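PDB 5LFZ: ArCE4A from Arthrobacter sp. AW19M34-1, which probably removes acetyl groups from N-acetylated carbohydrates such as chitin oligomers, as a metal-dependent deacetylase of carbohydrate esterase family 4. Local coordinates for residues Asp44-Gln49 / Lys181-Leu186. Residues are numbered along the deposited sequence; the frame is centred on the assembly and turned at random.
Sequences DELSEQ and KAVPQL
Gln49 reaches across from the end of its helix to the backbone of Pro184. Its CG stands beside the backbone N (chi1 -58°) and the chain runs on extended, giving it the length to span the gap between helices with an N-H to offer. NE2 donates to Pro184 O at 3.0 Å, nearly straight at 166°, approaching a lone pair of that oxygen in the carbonyl plane, with the oxygen itself close to the plane of the Gln49 amide. With an alanine here, Pro184 O would probably lose this donor and a gap open beside the proline, although Ser188 OG also bonds to that oxygen.

One turn earlier, Glu45 bends at chi2 and lays its carboxylate end against the compact apolar ring of Pro184, OE1 lying 3.3 Å from CG of the proline, whose N has no hydrogen for the turn before, where the helix kinks. Glu45 CB touches Val183 CG1 at 3.8 Å. The same methyl meets Leu46 CD2 at 4.0 Å, the two side chains crossing at about a right angle; branched apolar residues fit this buried inner side.

The short helical segments run almost parallel, 13° apart, as neighbouring helices do on the outside of the distorted (beta/alpha) barrel of the NodB homology fold. Val183 also rests on Phe31 of strand 26-32, Leu46 packs on Ala53 just before strand 54-57, and helix 153-163 flanks helix 177-192 through Ala182 and Leu186.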
loop_
_atom_site.group_PDB
_atom_site.type_symbol
_atom_site.label_atom_id
_atom_site.label_comp_id
_atom_site.label_asym_id
_atom_site.label_seq_id
_atom_site.Cartn_x
_atom_site.Cartn_y
_atom_site.Cartn_z
ATOM N N ASP A 44 -12.725 0.903 -8.959
ATOM C CA ASP A 44 -13.466 0.593 -10.172
ATOM C C ASP A 44 -12.504 0.207 -11.291
ATOM O O ASP A 44 -12.712 -0.793 -11.978
ATOM C CB ASP A 44 -14.330 1.780 -10.608
ATOM C CG ASP A 44 -15.538 1.991 -9.715
ATOM O OD1 ASP A 44 -15.878 1.089 -8.918
ATOM O OD2 ASP A 44 -16.157 3.070 -9.811
ATOM N N GLU A 45 -11.450 0.997 -11.470
ATOM C CA GLU A 45 -10.481 0.739 -12.533
ATOM C C GLU A 45 -9.735 -0.572 -12.299
ATOM O O GLU A 45 -9.527 -1.350 -13.231
ATOM C CB GLU A 45 -9.482 1.892 -12.653
ATOM C CG GLU A 45 -10.095 3.232 -13.053
ATOM C CD GLU A 45 -10.764 3.202 -14.417
ATOM O OE1 GLU A 45 -10.375 2.366 -15.264
ATOM O OE2 GLU A 45 -11.681 4.020 -14.646
ATOM N N LEU A 46 -9.335 -0.813 -11.054
ATOM C CA LEU A 46 -8.655 -2.052 -10.704
ATOM C C LEU A 46 -9.550 -3.256 -10.975
ATOM O O LEU A 46 -9.093 -4.274 -11.496
ATOM C CB LEU A 46 -8.214 -2.024 -9.241
ATOM C CG LEU A 46 -7.035 -1.086 -8.979
ATOM C CD1 LEU A 46 -6.828 -0.919 -7.476
ATOM C CD2 LEU A 46 -5.773 -1.622 -9.645
ATOM N N SER A 47 -10.829 -3.119 -10.638
ATOM C CA SER A 47 -11.814 -4.158 -10.902
ATOM C C SER A 47 -11.936 -4.451 -12.395
ATOM O O SER A 47 -11.991 -5.610 -12.804
ATOM C CB SER A 47 -13.176 -3.753 -10.337
ATOM O OG SER A 47 -14.171 -4.706 -10.670
ATOM N N GLU A 48 -11.968 -3.397 -13.205
ATOM C CA GLU A 48 -12.144 -3.549 -14.647
ATOM C C GLU A 48 -11.026 -4.371 -15.279
ATOM O O GLU A 48 -11.229 -5.017 -16.306
ATOM C CB GLU A 48 -12.242 -2.175 -15.317
ATOM C CG GLU A 48 -13.610 -1.524 -15.152
ATOM C CD GLU A 48 -13.654 -0.091 -15.648
ATOM O OE1 GLU A 48 -14.207 0.769 -14.929
ATOM O OE2 GLU A 48 -13.140 0.174 -16.757
ATOM N N GLN A 49 -9.850 -4.372 -14.661
ATOM C CA GLN A 49 -8.751 -5.163 -15.194
ATOM C C GLN A 49 -8.329 -6.282 -14.248
ATOM O O GLN A 49 -7.199 -6.762 -14.322
ATOM C CB GLN A 49 -7.562 -4.264 -15.519
ATOM C CG GLN A 49 -7.907 -3.175 -16.517
ATOM C CD GLN A 49 -6.688 -2.478 -17.068
ATOM O OE1 GLN A 49 -5.695 -3.118 -17.416
ATOM N NE2 GLN A 49 -6.754 -1.158 -17.154
ATOM N N LYS A 181 -6.302 8.222 -13.126
ATOM C CA LYS A 181 -6.030 8.285 -14.556
ATOM C C LYS A 181 -4.845 7.407 -14.952
ATOM O O LYS A 181 -4.785 6.906 -16.075
ATOM C CB LYS A 181 -5.787 9.736 -14.982
ATOM C CG LYS A 181 -7.041 10.599 -14.935
ATOM C CD LYS A 181 -6.744 12.045 -15.291
ATOM C CE LYS A 181 -7.901 12.684 -16.057
ATOM N NZ LYS A 181 -9.145 11.867 -15.992
ATOM N N ALA A 182 -3.908 7.211 -14.030
ATOM C CA ALA A 182 -2.728 6.403 -14.315
ATOM C C ALA A 182 -3.035 4.914 -14.359
ATOM O O ALA A 182 -2.469 4.183 -15.167
ATOM C CB ALA A 182 -1.640 6.665 -13.286
ATOM N N VAL A 183 -3.913 4.456 -13.476
ATOM C CA VAL A 183 -4.056 3.018 -13.265
ATOM C C VAL A 183 -4.441 2.189 -14.495
ATOM O O VAL A 183 -3.824 1.148 -14.721
ATOM C CB VAL A 183 -5.047 2.742 -12.124
ATOM C CG1 VAL A 183 -5.699 1.371 -12.280
ATOM C CG2 VAL A 183 -4.294 2.819 -10.827
ATOM N N PRO A 184 -5.430 2.636 -15.301
ATOM C CA PRO A 184 -5.765 1.814 -16.469
ATOM C C PRO A 184 -4.554 1.551 -17.355
ATOM O O PRO A 184 -4.322 0.413 -17.761
ATOM C CB PRO A 184 -6.806 2.660 -17.207
ATOM C CG PRO A 184 -7.423 3.481 -16.143
ATOM C CD PRO A 184 -6.304 3.820 -15.213
ATOM N N GLN A 185 -3.776 2.591 -17.622
ATOM C CA GLN A 185 -2.588 2.448 -18.447
ATOM C C GLN A 185 -1.469 1.683 -17.734
ATOM O O GLN A 185 -0.770 0.868 -18.347
ATOM C CB GLN A 185 -2.086 3.826 -18.885
ATOM C CG GLN A 185 -0.893 3.772 -19.809
ATOM C CD GLN A 185 -0.407 5.148 -20.228
ATOM O OE1 GLN A 185 0.506 5.270 -21.045
ATOM N NE2 GLN A 185 -1.014 6.193 -19.668
ATOM N N LEU A 186 -1.294 1.950 -16.444
ATOM C CA LEU A 186 -0.219 1.321 -15.682
ATOM C C LEU A 186 -0.398 -0.200 -15.633
ATOM O O LEU A 186 0.552 -0.956 -15.847
ATOM C CB LEU A 186 -0.152 1.897 -14.267
ATOM C CG LEU A 186 0.923 1.236 -13.400
ATOM C CD1 LEU A 186 2.267 1.290 -14.107
ATOM C CD2 LEU A 186 1.010 1.883 -12.033
#